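Local coordinates for Beta/gama crystallin family protein (Methanosarcina acetivorans, PDB 3HZ2), which binds two calcium ions through a betagamma-crystallin domain built from two Greek key motifs, within a longer archaeal protein, at residues A[49-54]-A[77-82]; A[4-9]-A[17-22]; A[36-41]-A[66-71]. One frame throughout, in Å; residues are numbered along the deposited sequence.

How the contacts relate
Two Greek keys packed against each other offer a clear example of chain crossing. From the N terminus, contact 2 closes first, as the hairpin of strands 4-8 and 17-20. Contact 3 then opens on strand 37-42, the neighbour of 4-8 in the same sheet, and contact 1 opens at 49-54 before contact 3 has closed at 66-71. Contact 1 closes last, at 77-82, so these two cross, whereas contact 2 precedes both in series. F81 of contact 1 packs on V5, V7 and A20 of contact 2, joining the two sheets, and I78 meets I38, linking contact 1 with contact 3. Contacts 2 and 3 share one calcium ion; contact 1 holds the other.

Contact 1: A[49-54]-A[77-82]; sequences EYINYG and SISSFR. With CA (calcium ion), chain F.
R82 crosses obliquely over one face of the Y53 ring, and following it outward from the backbone explains this end of the contact. Its CB sits 3.7 Å from Y53 CE2, and CG stays beside the same ring atom. CD is then over the middle of the face, 3.7 Å from the ring centroid in a CH-pi contact. Beyond it the extended chain carries NE and CZ over Y53 CG, until NH1 reaches 3.4 Å from Y53 CD1. The guanidinium is stacked nearly flat, planes 12° apart, in an off-centre cation-pi contact, while NH2 bonds to Y48 OH and so fixes its rotation.

Nearer the metal, S80 OG stands between its own N and carbonyl carbon (chi1 63°), which aims it into the loop. There it donates to Y50 O at 2.7 Å and accepts from Y53 N at 3.0 Å; Y50 O takes a second bond from G54 N. S79 and S80 form a classic beta bulge facing Y48. Calcium is held by E49 O at 2.4 Å, S77 O at 2.5 Å and S79 OG at 2.6 Å, with D33 OD1 and two waters. S79 OG is also hydrogen-bonded to N32 OD1. E49 O lies close to S77 O and S79 OG without hydrogen bonding, because all three bind the cation. Adjacent serines thus divide the labour, one binding metal and one bracing the loop.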
ATOM      1  N   GLU A  49      -3.645   8.715   2.523  1.00  9.06           N
ATOM      2  CA  GLU A  49      -4.993   8.386   2.942  1.00 10.67           C
ATOM      3  C   GLU A  49      -6.054   8.853   1.949  1.00  9.71           C
ATOM      4  O   GLU A  49      -7.190   8.440   2.035  1.00 10.25           O
ATOM      5  CB  GLU A  49      -5.277   8.955   4.337  1.00 12.58           C
ATOM      6  CG  GLU A  49      -5.480  10.447   4.395  1.00 15.54           C
ATOM      7  CD  GLU A  49      -5.725  10.929   5.812  1.00 14.88           C
ATOM      8  OE1 GLU A  49      -6.584  10.340   6.502  1.00 19.66           O
ATOM      9  OE2 GLU A  49      -5.064  11.895   6.233  1.00 17.76           O
ATOM     10  N   TYR A  50      -5.702   9.705   0.996  1.00 10.05           N
ATOM     11  CA  TYR A  50      -6.698  10.168   0.030  1.00 10.61           C
ATOM     12  C   TYR A  50      -6.217   9.893  -1.386  1.00 11.68           C
ATOM     13  O   TYR A  50      -5.017   9.764  -1.615  1.00 11.53           O
ATOM     14  CB  TYR A  50      -6.952  11.667   0.216  1.00 13.94           C
ATOM     15  CG  TYR A  50      -7.533  12.030   1.568  1.00 15.97           C
ATOM     16  CD1 TYR A  50      -7.278  13.274   2.146  1.00 17.91           C
ATOM     17  CD2 TYR A  50      -8.335  11.130   2.271  1.00 17.33           C
ATOM     18  CE1 TYR A  50      -7.803  13.611   3.390  1.00 18.25           C
ATOM     19  CE2 TYR A  50      -8.868  11.459   3.517  1.00 18.70           C
ATOM     20  CZ  TYR A  50      -8.595  12.700   4.069  1.00 19.23           C
ATOM     21  OH  TYR A  50      -9.110  13.026   5.303  1.00 23.30           O
ATOM     22  N   ILE A  51      -7.140   9.800  -2.339  1.00 11.50           N
ATOM     23  CA  ILE A  51      -6.726   9.544  -3.714  1.00 12.92           C
ATOM     24  C   ILE A  51      -5.885  10.723  -4.190  1.00 12.31           C
ATOM     25  O   ILE A  51      -5.875  11.786  -3.564  1.00 11.03           O
ATOM     26  CB  ILE A  51      -7.927   9.367  -4.677  1.00 15.64           C
ATOM     27  CG1 ILE A  51      -8.761  10.645  -4.718  1.00 18.26           C
ATOM     28  CG2 ILE A  51      -8.778   8.179  -4.244  1.00 15.31           C
ATOM     29  CD1 ILE A  51      -9.813  10.632  -5.803  1.00 20.80           C
ATOM     30  N   ASN A  52      -5.168  10.526  -5.287  1.00 12.11           N
ATOM     31  CA  ASN A  52      -4.322  11.572  -5.844  1.00 12.21           C
ATOM     32  C   ASN A  52      -3.321  12.119  -4.836  1.00 12.11           C
ATOM     33  O   ASN A  52      -3.051  13.319  -4.798  1.00 11.41           O
ATOM     34  CB  ASN A  52      -5.187  12.706  -6.394  1.00 14.88           C
ATOM     35  CG  ASN A  52      -6.027  12.264  -7.569  1.00 16.91           C
ATOM     36  OD1 ASN A  52      -5.524  11.616  -8.483  1.00 17.54           O
ATOM     37  ND2 ASN A  52      -7.310  12.617  -7.557  1.00 17.42           N
ATOM     38  N   TYR A  53      -2.788  11.224  -4.011  1.00 10.91           N
ATOM     39  CA  TYR A  53      -1.782  11.571  -3.015  1.00  9.92           C
ATOM     40  C   TYR A  53      -2.188  12.698  -2.070  1.00 10.92           C
ATOM     41  O   TYR A  53      -1.431  13.648  -1.841  1.00  9.35           O
ATOM     42  CB  TYR A  53      -0.478  11.902  -3.741  1.00 10.92           C
ATOM     43  CG  TYR A  53      -0.192  10.899  -4.841  1.00 11.31           C
ATOM     44  CD1 TYR A  53      -0.078  11.303  -6.172  1.00 12.67           C
ATOM     45  CD2 TYR A  53      -0.118   9.533  -4.560  1.00 10.00           C
ATOM     46  CE1 TYR A  53       0.096  10.367  -7.195  1.00 12.92           C
ATOM     47  CE2 TYR A  53       0.054   8.592  -5.577  1.00  8.36           C
ATOM     48  CZ  TYR A  53       0.158   9.017  -6.889  1.00 10.09           C
ATOM     49  OH  TYR A  53       0.304   8.096  -7.904  1.00 11.17           O
ATOM     50  N   GLY A  54      -3.385  12.576  -1.506  1.00  9.65           N
ATOM     51  CA  GLY A  54      -3.865  13.588  -0.584  1.00 10.24           C
ATOM     52  C   GLY A  54      -3.879  13.109   0.857  1.00 11.06           C
ATOM     53  O   GLY A  54      -3.841  11.902   1.128  1.00 12.44           O
ATOM     54  N   SER A  77      -7.792   2.327   4.858  1.00  9.14           N
ATOM     55  CA  SER A  77      -7.735   3.766   4.641  1.00 10.44           C
ATOM     56  C   SER A  77      -6.834   4.236   3.505  1.00 10.46           C
ATOM     57  O   SER A  77      -6.916   5.385   3.099  1.00 10.39           O
ATOM     58  CB  SER A  77      -7.303   4.459   5.927  1.00 12.62           C
ATOM     59  OG  SER A  77      -5.966   4.116   6.242  1.00 17.92           O
ATOM     60  N   ILE A  78      -5.957   3.379   3.007  1.00  8.93           N
ATOM     61  CA  ILE A  78      -5.075   3.796   1.919  1.00  9.39           C
ATOM     62  C   ILE A  78      -5.890   4.074   0.660  1.00  8.85           C
ATOM     63  O   ILE A  78      -6.768   3.292   0.299  1.00 10.64           O
ATOM     64  CB  ILE A  78      -4.010   2.717   1.629  1.00  9.55           C
ATOM     65  CG1 ILE A  78      -3.075   2.596   2.838  1.00  9.48           C
ATOM     66  CG2 ILE A  78      -3.235   3.066   0.354  1.00  9.44           C
ATOM     67  CD1 ILE A  78      -2.098   1.450   2.756  1.00 11.40           C
ATOM     68  N   SER A  79      -5.609   5.194  -0.004  1.00  9.62           N
ATOM     69  CA  SER A  79      -6.334   5.548  -1.222  1.00  8.28           C
ATOM     70  C   SER A  79      -5.436   5.834  -2.416  1.00  8.03           C
ATOM     71  O   SER A  79      -5.918   6.031  -3.528  1.00 10.01           O
ATOM     72  CB  SER A  79      -7.247   6.745  -0.968  1.00  9.94           C
ATOM     73  OG  SER A  79      -8.344   6.348  -0.171  1.00 10.63           O
ATOM     74  N   SER A  80      -4.130   5.866  -2.180  1.00  8.22           N
ATOM     75  CA  SER A  80      -3.167   6.089  -3.250  1.00  7.20           C
ATOM     76  C   SER A  80      -1.771   5.844  -2.711  1.00  7.48           C
ATOM     77  O   SER A  80      -1.538   5.927  -1.508  1.00  7.81           O
ATOM     78  CB  SER A  80      -3.272   7.518  -3.815  1.00  5.12           C
ATOM     79  OG  SER A  80      -2.960   8.502  -2.841  1.00  7.75           O
ATOM     80  N   PHE A  81      -0.850   5.499  -3.597  1.00  7.24           N
ATOM     81  CA  PHE A  81       0.524   5.271  -3.179  1.00  8.62           C
ATOM     82  C   PHE A  81       1.470   5.388  -4.358  1.00  9.30           C
ATOM     83  O   PHE A  81       1.094   5.127  -5.502  1.00 10.11           O
ATOM     84  CB  PHE A  81       0.676   3.911  -2.462  1.00  8.75           C
ATOM     85  CG  PHE A  81       0.236   2.713  -3.270  1.00 10.33           C
ATOM     86  CD1 PHE A  81       1.088   2.126  -4.204  1.00  9.28           C
ATOM     87  CD2 PHE A  81      -1.019   2.148  -3.064  1.00  8.93           C
ATOM     88  CE1 PHE A  81       0.695   0.995  -4.918  1.00 10.51           C
ATOM     89  CE2 PHE A  81      -1.422   1.018  -3.772  1.00 11.15           C
ATOM     90  CZ  PHE A  81      -0.564   0.440  -4.700  1.00 10.81           C
ATOM     91  N   ARG A  82       2.694   5.815  -4.073  1.00 10.14           N
ATOM     92  CA  ARG A  82       3.695   5.980  -5.111  1.00 12.23           C
ATOM     93  C   ARG A  82       5.091   5.767  -4.568  1.00 13.22           C
ATOM     94  O   ARG A  82       5.322   5.793  -3.356  1.00 12.59           O
ATOM     95  CB  ARG A  82       3.595   7.377  -5.729  1.00 12.66           C
ATOM     96  CG  ARG A  82       3.802   8.514  -4.743  1.00 15.18           C
ATOM     97  CD  ARG A  82       3.682   9.857  -5.448  1.00 19.65           C
ATOM     98  NE  ARG A  82       3.555  10.968  -4.509  1.00 22.28           N
ATOM     99  CZ  ARG A  82       3.289  12.222  -4.870  1.00 23.39           C
ATOM    100  NH1 ARG A  82       3.124  12.524  -6.153  1.00 23.58           N
ATOM    101  NH2 ARG A  82       3.178  13.173  -3.950  1.00 20.51           N
TER
HETATM  102 CA    CA F 102      -8.892   6.723   2.342  1.00 14.17          CA
HETATM  103  O   HOH W   1     -10.256   6.798   4.744  1.00 41.42           O
HETATM  104  O   HOH W   2     -10.850   8.342   1.213  1.00 21.95           O

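Contact 2: A[4-9]-A[17-22]; sequences EVIVYE and SFDATS. With CA (calcium ion), chain E.
V5 pairs with A20 and V7 with F18 as hydrogen-bonded antiparallel pairs, the axes of strands 4-8 and 17-20 approaching to 4.7 Å, their directions 168° apart. I6 with D19 and Y8 with S17 are the non-hydrogen-bonded pairs between and beyond them. The bonds are regular: A20 N meets V5 O at 2.8 Å, and F18 N meets V7 O at 3.0 Å.

On the face with V5, V7, F18 and A20, V7 CG2 lies alongside F18 CB at 3.8 Å, both side chains pointing the same way, and F81 of the other sheet covers V5, V7 and A20. The opposite face carries Y8, whose CD2 rests 3.6 Å from S17 CB; F13 meets this ring edge-to-face. I6 CD1 touches D19 OD2 at 3.6 Å. E4, extended with CG anti to N (chi1 180°), brings OE1 within 2.5 Å of D19 OD1, the carboxylates turned 30° from each other.

In the hairpin connection the chain turns a corner at E9, whose O binds calcium at 2.5 Å beside K34 O, S36 OG, N76 OD1 and three waters. The closeness of E4 and D19 suggests that one may be protonated, easing repulsion between like charges.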
ATOM      1  N   GLU A   4       8.878  -2.422  -6.317  1.00 16.38           N
ATOM      2  CA  GLU A   4       7.661  -3.208  -6.445  1.00 14.52           C
ATOM      3  C   GLU A   4       6.988  -3.394  -5.095  1.00 11.98           C
ATOM      4  O   GLU A   4       7.652  -3.596  -4.085  1.00 10.96           O
ATOM      5  CB  GLU A   4       7.971  -4.576  -7.049  1.00 15.89           C
ATOM      6  CG  GLU A   4       6.746  -5.456  -7.223  1.00 17.98           C
ATOM      7  CD  GLU A   4       7.077  -6.794  -7.850  1.00 20.41           C
ATOM      8  OE1 GLU A   4       6.135  -7.534  -8.205  1.00 20.32           O
ATOM      9  OE2 GLU A   4       8.280  -7.106  -7.986  1.00 21.68           O
ATOM     10  N   VAL A   5       5.663  -3.323  -5.085  1.00 10.28           N
ATOM     11  CA  VAL A   5       4.917  -3.493  -3.847  1.00  9.31           C
ATOM     12  C   VAL A   5       3.616  -4.219  -4.143  1.00 10.16           C
ATOM     13  O   VAL A   5       2.980  -3.970  -5.166  1.00 10.90           O
ATOM     14  CB  VAL A   5       4.600  -2.120  -3.181  1.00 10.82           C
ATOM     15  CG1 VAL A   5       3.759  -1.255  -4.117  1.00  8.43           C
ATOM     16  CG2 VAL A   5       3.871  -2.334  -1.861  1.00  8.91           C
ATOM     17  N   ILE A   6       3.241  -5.140  -3.261  1.00  9.78           N
ATOM     18  CA  ILE A   6       1.994  -5.869  -3.423  1.00  8.85           C
ATOM     19  C   ILE A   6       1.101  -5.517  -2.239  1.00  9.36           C
ATOM     20  O   ILE A   6       1.511  -5.616  -1.081  1.00  8.88           O
ATOM     21  CB  ILE A   6       2.213  -7.399  -3.462  1.00  9.59           C
ATOM     22  CG1 ILE A   6       3.329  -7.746  -4.453  1.00 10.27           C
ATOM     23  CG2 ILE A   6       0.919  -8.090  -3.901  1.00  8.71           C
ATOM     24  CD1 ILE A   6       3.588  -9.233  -4.596  1.00 12.41           C
ATOM     25  N   VAL A   7      -0.114  -5.080  -2.539  1.00  9.42           N
ATOM     26  CA  VAL A   7      -1.068  -4.705  -1.505  1.00  8.64           C
ATOM     27  C   VAL A   7      -2.177  -5.746  -1.455  1.00  8.59           C
ATOM     28  O   VAL A   7      -2.547  -6.322  -2.480  1.00  7.51           O
ATOM     29  CB  VAL A   7      -1.668  -3.310  -1.783  1.00  9.17           C
ATOM     30  CG1 VAL A   7      -0.578  -2.251  -1.665  1.00  8.25           C
ATOM     31  CG2 VAL A   7      -2.290  -3.272  -3.182  1.00 10.17           C
ATOM     32  N   TYR A   8      -2.703  -5.989  -0.260  1.00  9.25           N
ATOM     33  CA  TYR A   8      -3.747  -6.992  -0.092  1.00  8.20           C
ATOM     34  C   TYR A   8      -4.971  -6.487   0.643  1.00  8.92           C
ATOM     35  O   TYR A   8      -4.877  -5.644   1.537  1.00  5.85           O
ATOM     36  CB  TYR A   8      -3.197  -8.201   0.657  1.00  8.47           C
ATOM     37  CG  TYR A   8      -1.962  -8.801   0.038  1.00  9.31           C
ATOM     38  CD1 TYR A   8      -0.713  -8.201   0.202  1.00  8.99           C
ATOM     39  CD2 TYR A   8      -2.035  -9.983  -0.698  1.00  8.67           C
ATOM     40  CE1 TYR A   8       0.434  -8.765  -0.349  1.00 10.37           C
ATOM     41  CE2 TYR A   8      -0.894 -10.558  -1.252  1.00 12.10           C
ATOM     42  CZ  TYR A   8       0.337  -9.945  -1.073  1.00 11.05           C
ATOM     43  OH  TYR A   8       1.469 -10.522  -1.607  1.00 10.65           O
ATOM     44  N   GLU A   9      -6.118  -7.043   0.265  1.00  9.16           N
ATOM     45  CA  GLU A   9      -7.395  -6.687   0.857  1.00  9.60           C
ATOM     46  C   GLU A   9      -7.485  -7.050   2.339  1.00 10.01           C
ATOM     47  O   GLU A   9      -7.894  -6.235   3.145  1.00  8.38           O
ATOM     48  CB  GLU A   9      -8.527  -7.378   0.088  1.00  9.94           C
ATOM     49  CG  GLU A   9      -9.924  -7.004   0.555  1.00 12.41           C
ATOM     50  CD  GLU A   9     -11.014  -7.722  -0.226  1.00 13.03           C
ATOM     51  OE1 GLU A   9     -12.203  -7.436   0.017  1.00 14.94           O
ATOM     52  OE2 GLU A   9     -10.683  -8.575  -1.077  1.00 11.31           O
ATOM     53  N   SER A  17      -5.654  -8.822  -4.348  1.00 12.17           N
ATOM     54  CA  SER A  17      -4.304  -8.287  -4.249  1.00 11.90           C
ATOM     55  C   SER A  17      -3.955  -7.567  -5.537  1.00 11.21           C
ATOM     56  O   SER A  17      -4.575  -7.801  -6.576  1.00 10.23           O
ATOM     57  CB  SER A  17      -3.290  -9.404  -3.987  1.00 11.45           C
ATOM     58  OG  SER A  17      -3.132 -10.241  -5.116  1.00 12.78           O
ATOM     59  N   PHE A  18      -2.970  -6.681  -5.462  1.00 10.61           N
ATOM     60  CA  PHE A  18      -2.528  -5.926  -6.627  1.00 11.33           C
ATOM     61  C   PHE A  18      -1.019  -5.774  -6.573  1.00 12.38           C
ATOM     62  O   PHE A  18      -0.472  -5.290  -5.584  1.00 11.24           O
ATOM     63  CB  PHE A  18      -3.169  -4.536  -6.653  1.00 13.02           C
ATOM     64  CG  PHE A  18      -2.824  -3.736  -7.878  1.00 13.94           C
ATOM     65  CD1 PHE A  18      -3.361  -4.076  -9.116  1.00 15.10           C
ATOM     66  CD2 PHE A  18      -1.944  -2.662  -7.801  1.00 14.29           C
ATOM     67  CE1 PHE A  18      -3.025  -3.354 -10.265  1.00 16.83           C
ATOM     68  CE2 PHE A  18      -1.600  -1.934  -8.941  1.00 15.39           C
ATOM     69  CZ  PHE A  18      -2.142  -2.282 -10.177  1.00 14.14           C
ATOM     70  N   ASP A  19      -0.351  -6.192  -7.642  1.00 12.89           N
ATOM     71  CA  ASP A  19       1.102  -6.102  -7.724  1.00 14.80           C
ATOM     72  C   ASP A  19       1.441  -4.824  -8.485  1.00 14.47           C
ATOM     73  O   ASP A  19       1.217  -4.737  -9.690  1.00 15.61           O
ATOM     74  CB  ASP A  19       1.655  -7.318  -8.469  1.00 17.16           C
ATOM     75  CG  ASP A  19       3.155  -7.468  -8.311  1.00 20.31           C
ATOM     76  OD1 ASP A  19       3.864  -6.444  -8.333  1.00 20.41           O
ATOM     77  OD2 ASP A  19       3.626  -8.617  -8.178  1.00 24.20           O
ATOM     78  N   ALA A  20       1.985  -3.839  -7.780  1.00 13.69           N
ATOM     79  CA  ALA A  20       2.323  -2.564  -8.397  1.00 13.80           C
ATOM     80  C   ALA A  20       3.814  -2.345  -8.632  1.00 14.09           C
ATOM     81  O   ALA A  20       4.638  -2.571  -7.745  1.00 12.06           O
ATOM     82  CB  ALA A  20       1.767  -1.421  -7.550  1.00 12.99           C
ATOM     83  N   THR A  21       4.146  -1.900  -9.839  1.00 13.53           N
ATOM     84  CA  THR A  21       5.522  -1.597 -10.201  1.00 14.66           C
ATOM     85  C   THR A  21       5.572  -0.143 -10.659  1.00 15.28           C
ATOM     86  O   THR A  21       6.619   0.362 -11.065  1.00 16.86           O
ATOM     87  CB  THR A  21       6.034  -2.516 -11.328  1.00 14.72           C
ATOM     88  OG1 THR A  21       5.121  -2.483 -12.432  1.00 15.27           O
ATOM     89  CG2 THR A  21       6.173  -3.943 -10.821  1.00 14.59           C
ATOM     90  N   SER A  22       4.424   0.524 -10.580  1.00 14.97           N
ATOM     91  CA  SER A  22       4.305   1.928 -10.963  1.00 14.50           C
ATOM     92  C   SER A  22       3.385   2.627  -9.969  1.00 15.00           C
ATOM     93  O   SER A  22       2.678   1.970  -9.203  1.00 14.61           O
ATOM     94  CB  SER A  22       3.742   2.054 -12.386  1.00 15.79           C
ATOM     95  OG  SER A  22       2.468   1.447 -12.492  1.00 17.59           O
TER
HETATM   96 CA    CA E 101      -9.338  -4.701   4.507  1.00  9.26          CA
HETATM   97  O   HOH W   3      -9.791  -4.990   7.134  1.00 13.92           O
HETATM   98  O   HOH W   4     -11.563  -4.364   3.259  1.00  8.33           O
HETATM   99  O   HOH W   5     -10.571  -7.049   4.894  1.00 16.06           O

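Contact 3: A[36-41]-A[66-71]; sequences SSIKVK and SSVESA. With CA (calcium ion), chain E.
S36 and V68 join strand 37-42 to the short 3-10 turn at 68-70 through a single backbone bond, V68 N to S36 O at 2.8 Å, with the donor standing 49° out of the carbonyl plane. The same oxygen is approached by S67 CA at 3.3 Å, a CA-H...O contact to the same acceptor.

V68 does the side-chain work. With CG1 anti to the carbonyl carbon and beside N (chi1 -70°), that methyl is laid against the S36 backbone, 3.4 Å from S36 C, and CG2 flanks the carbonyl. CG1 also reaches I38 CD1 at 3.8 Å, the two side chains crossing at about a right angle; I38 goes on to touch V5, L60 and I78, so this patch belongs to the apolar interior. Elsewhere in the contact, S37 CB packs against S66 O at 3.4 Å, while S37 OG turns away to H10 O. Within the turn, S67 O is gripped twice by S70, from its N at 2.9 Å and its OG at 2.6 Å, which holds the turn in shape behind V68.

S36 and S37 form a classic beta bulge facing Y8. Here S36 OG binds calcium at 2.5 Å, and S36 OG is also hydrogen-bonded to D75 OD1, while the carbonyl of S36 looks to the turn. Segment 66-71 supplies no metal ligand itself but holds the backbone of a residue that does: S36 uses OG for the ion and O for V68 N, one serine serving both the metal and the covering loop.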
ATOM      1  N   SER A  36      -5.121  -3.899   3.815  1.00  7.49           N
ATOM      2  CA  SER A  36      -4.862  -4.314   5.193  1.00  8.74           C
ATOM      3  C   SER A  36      -3.509  -4.968   5.441  1.00  7.67           C
ATOM      4  O   SER A  36      -3.096  -5.135   6.589  1.00  8.69           O
ATOM      5  CB  SER A  36      -5.956  -5.258   5.658  1.00  8.28           C
ATOM      6  OG  SER A  36      -7.179  -4.565   5.713  1.00  8.43           O
ATOM      7  N   SER A  37      -2.837  -5.374   4.373  1.00  9.21           N
ATOM      8  CA  SER A  37      -1.511  -5.964   4.499  1.00  9.04           C
ATOM      9  C   SER A  37      -0.724  -5.557   3.262  1.00  8.73           C
ATOM     10  O   SER A  37      -1.301  -5.299   2.203  1.00  8.82           O
ATOM     11  CB  SER A  37      -1.588  -7.494   4.657  1.00  9.51           C
ATOM     12  OG  SER A  37      -2.277  -8.113   3.593  1.00 11.15           O
ATOM     13  N   ILE A  38       0.595  -5.476   3.400  1.00  8.54           N
ATOM     14  CA  ILE A  38       1.441  -5.032   2.304  1.00  7.68           C
ATOM     15  C   ILE A  38       2.785  -5.749   2.274  1.00  8.34           C
ATOM     16  O   ILE A  38       3.324  -6.119   3.316  1.00  7.81           O
ATOM     17  CB  ILE A  38       1.740  -3.513   2.432  1.00  9.22           C
ATOM     18  CG1 ILE A  38       0.434  -2.714   2.462  1.00  8.09           C
ATOM     19  CG2 ILE A  38       2.640  -3.054   1.284  1.00  8.79           C
ATOM     20  CD1 ILE A  38       0.618  -1.249   2.838  1.00  8.63           C
ATOM     21  N   LYS A  39       3.318  -5.929   1.071  1.00  9.45           N
ATOM     22  CA  LYS A  39       4.629  -6.547   0.893  1.00  8.26           C
ATOM     23  C   LYS A  39       5.464  -5.650  -0.010  1.00  8.46           C
ATOM     24  O   LYS A  39       5.205  -5.563  -1.207  1.00  8.78           O
ATOM     25  CB  LYS A  39       4.510  -7.924   0.236  1.00  9.61           C
ATOM     26  CG  LYS A  39       3.984  -9.029   1.126  1.00  8.87           C
ATOM     27  CD  LYS A  39       4.060 -10.359   0.389  1.00  7.96           C
ATOM     28  CE  LYS A  39       3.362 -11.475   1.139  1.00  9.20           C
ATOM     29  NZ  LYS A  39       3.474 -12.763   0.377  1.00  9.39           N
ATOM     30  N   VAL A  40       6.453  -4.966   0.560  1.00  8.84           N
ATOM     31  CA  VAL A  40       7.314  -4.112  -0.246  1.00  9.45           C
ATOM     32  C   VAL A  40       8.490  -4.977  -0.690  1.00  8.16           C
ATOM     33  O   VAL A  40       9.400  -5.247   0.089  1.00  9.04           O
ATOM     34  CB  VAL A  40       7.846  -2.906   0.559  1.00  9.45           C
ATOM     35  CG1 VAL A  40       8.772  -2.067  -0.317  1.00  8.14           C
ATOM     36  CG2 VAL A  40       6.682  -2.052   1.051  1.00 10.67           C
ATOM     37  N   LYS A  41       8.446  -5.422  -1.940  1.00 10.40           N
ATOM     38  CA  LYS A  41       9.488  -6.275  -2.501  1.00 11.89           C
ATOM     39  C   LYS A  41      10.791  -5.512  -2.687  1.00 12.73           C
ATOM     40  O   LYS A  41      11.877  -6.043  -2.448  1.00 10.26           O
ATOM     41  CB  LYS A  41       9.030  -6.839  -3.850  1.00 13.82           C
ATOM     42  CG  LYS A  41       7.678  -7.538  -3.811  1.00 18.22           C
ATOM     43  CD  LYS A  41       7.697  -8.743  -2.883  1.00 22.30           C
ATOM     44  CE  LYS A  41       8.676  -9.800  -3.376  1.00 25.11           C
ATOM     45  NZ  LYS A  41       8.760 -10.966  -2.451  1.00 28.18           N
ATOM     46  N   SER A  66       2.109  -7.789   7.749  1.00  8.90           N
ATOM     47  CA  SER A  66       0.913  -8.625   7.816  1.00  9.80           C
ATOM     48  C   SER A  66      -0.329  -7.828   8.190  1.00 10.58           C
ATOM     49  O   SER A  66      -1.455  -8.262   7.947  1.00  8.15           O
ATOM     50  CB  SER A  66       1.129  -9.764   8.813  1.00 11.28           C
ATOM     51  OG  SER A  66       1.460  -9.262  10.094  1.00 12.30           O
ATOM     52  N   SER A  67      -0.113  -6.667   8.796  1.00 11.06           N
ATOM     53  CA  SER A  67      -1.191  -5.765   9.188  1.00 13.54           C
ATOM     54  C   SER A  67      -0.676  -4.342   8.974  1.00 12.19           C
ATOM     55  O   SER A  67       0.367  -3.980   9.508  1.00 12.62           O
ATOM     56  CB  SER A  67      -1.549  -5.956  10.660  1.00 15.78           C
ATOM     57  OG  SER A  67      -2.429  -4.932  11.093  1.00 20.25           O
ATOM     58  N   VAL A  68      -1.392  -3.539   8.194  1.00 12.59           N
ATOM     59  CA  VAL A  68      -0.947  -2.168   7.941  1.00 14.64           C
ATOM     60  C   VAL A  68      -0.787  -1.375   9.234  1.00 15.26           C
ATOM     61  O   VAL A  68       0.040  -0.472   9.321  1.00 15.43           O
ATOM     62  CB  VAL A  68      -1.921  -1.410   7.008  1.00 14.87           C
ATOM     63  CG1 VAL A  68      -1.838  -1.979   5.600  1.00 14.49           C
ATOM     64  CG2 VAL A  68      -3.339  -1.512   7.534  1.00 16.44           C
ATOM     65  N   GLU A  69      -1.571  -1.717  10.245  1.00 16.75           N
ATOM     66  CA  GLU A  69      -1.472  -1.004  11.506  1.00 19.23           C
ATOM     67  C   GLU A  69      -0.102  -1.162  12.150  1.00 20.26           C
ATOM     68  O   GLU A  69       0.304  -0.330  12.959  1.00 19.36           O
ATOM     69  CB  GLU A  69      -2.582  -1.455  12.444  1.00 20.48           C
ATOM     70  CG  GLU A  69      -3.950  -1.066  11.911  1.00 21.91           C
ATOM     71  CD  GLU A  69      -5.071  -1.496  12.812  1.00 25.00           C
ATOM     72  OE1 GLU A  69      -5.175  -0.959  13.938  1.00 24.91           O
ATOM     73  OE2 GLU A  69      -5.845  -2.380  12.390  1.00 26.16           O
ATOM     74  N   SER A  70       0.619  -2.218  11.782  1.00 22.47           N
ATOM     75  CA  SER A  70       1.956  -2.434  12.323  1.00 23.66           C
ATOM     76  C   SER A  70       2.868  -1.382  11.700  1.00 24.69           C
ATOM     77  O   SER A  70       3.953  -1.091  12.209  1.00 25.28           O
ATOM     78  CB  SER A  70       2.467  -3.840  11.983  1.00 25.32           C
ATOM     79  OG  SER A  70       2.755  -3.969  10.599  1.00 28.43           O
ATOM     80  N   ALA A  71       2.414  -0.815  10.585  1.00 22.21           N
ATOM     81  CA  ALA A  71       3.163   0.220   9.886  1.00 21.43           C
ATOM     82  C   ALA A  71       2.599   1.586  10.266  1.00 20.07           C
ATOM     83  O   ALA A  71       2.925   2.599   9.643  1.00 19.05           O
ATOM     84  CB  ALA A  71       3.060   0.011   8.383  1.00 22.33           C
TER
HETATM   85 CA    CA E 101      -9.338  -4.701   4.507  1.00  9.26          CA
HETATM   86  O   HOH W   3      -9.791  -4.990   7.134  1.00 13.92           O
HETATM   87  O   HOH W   4     -11.563  -4.364   3.259  1.00  8.33           O
HETATM   88  O   HOH W   5     -10.571  -7.049   4.894  1.00 16.06           O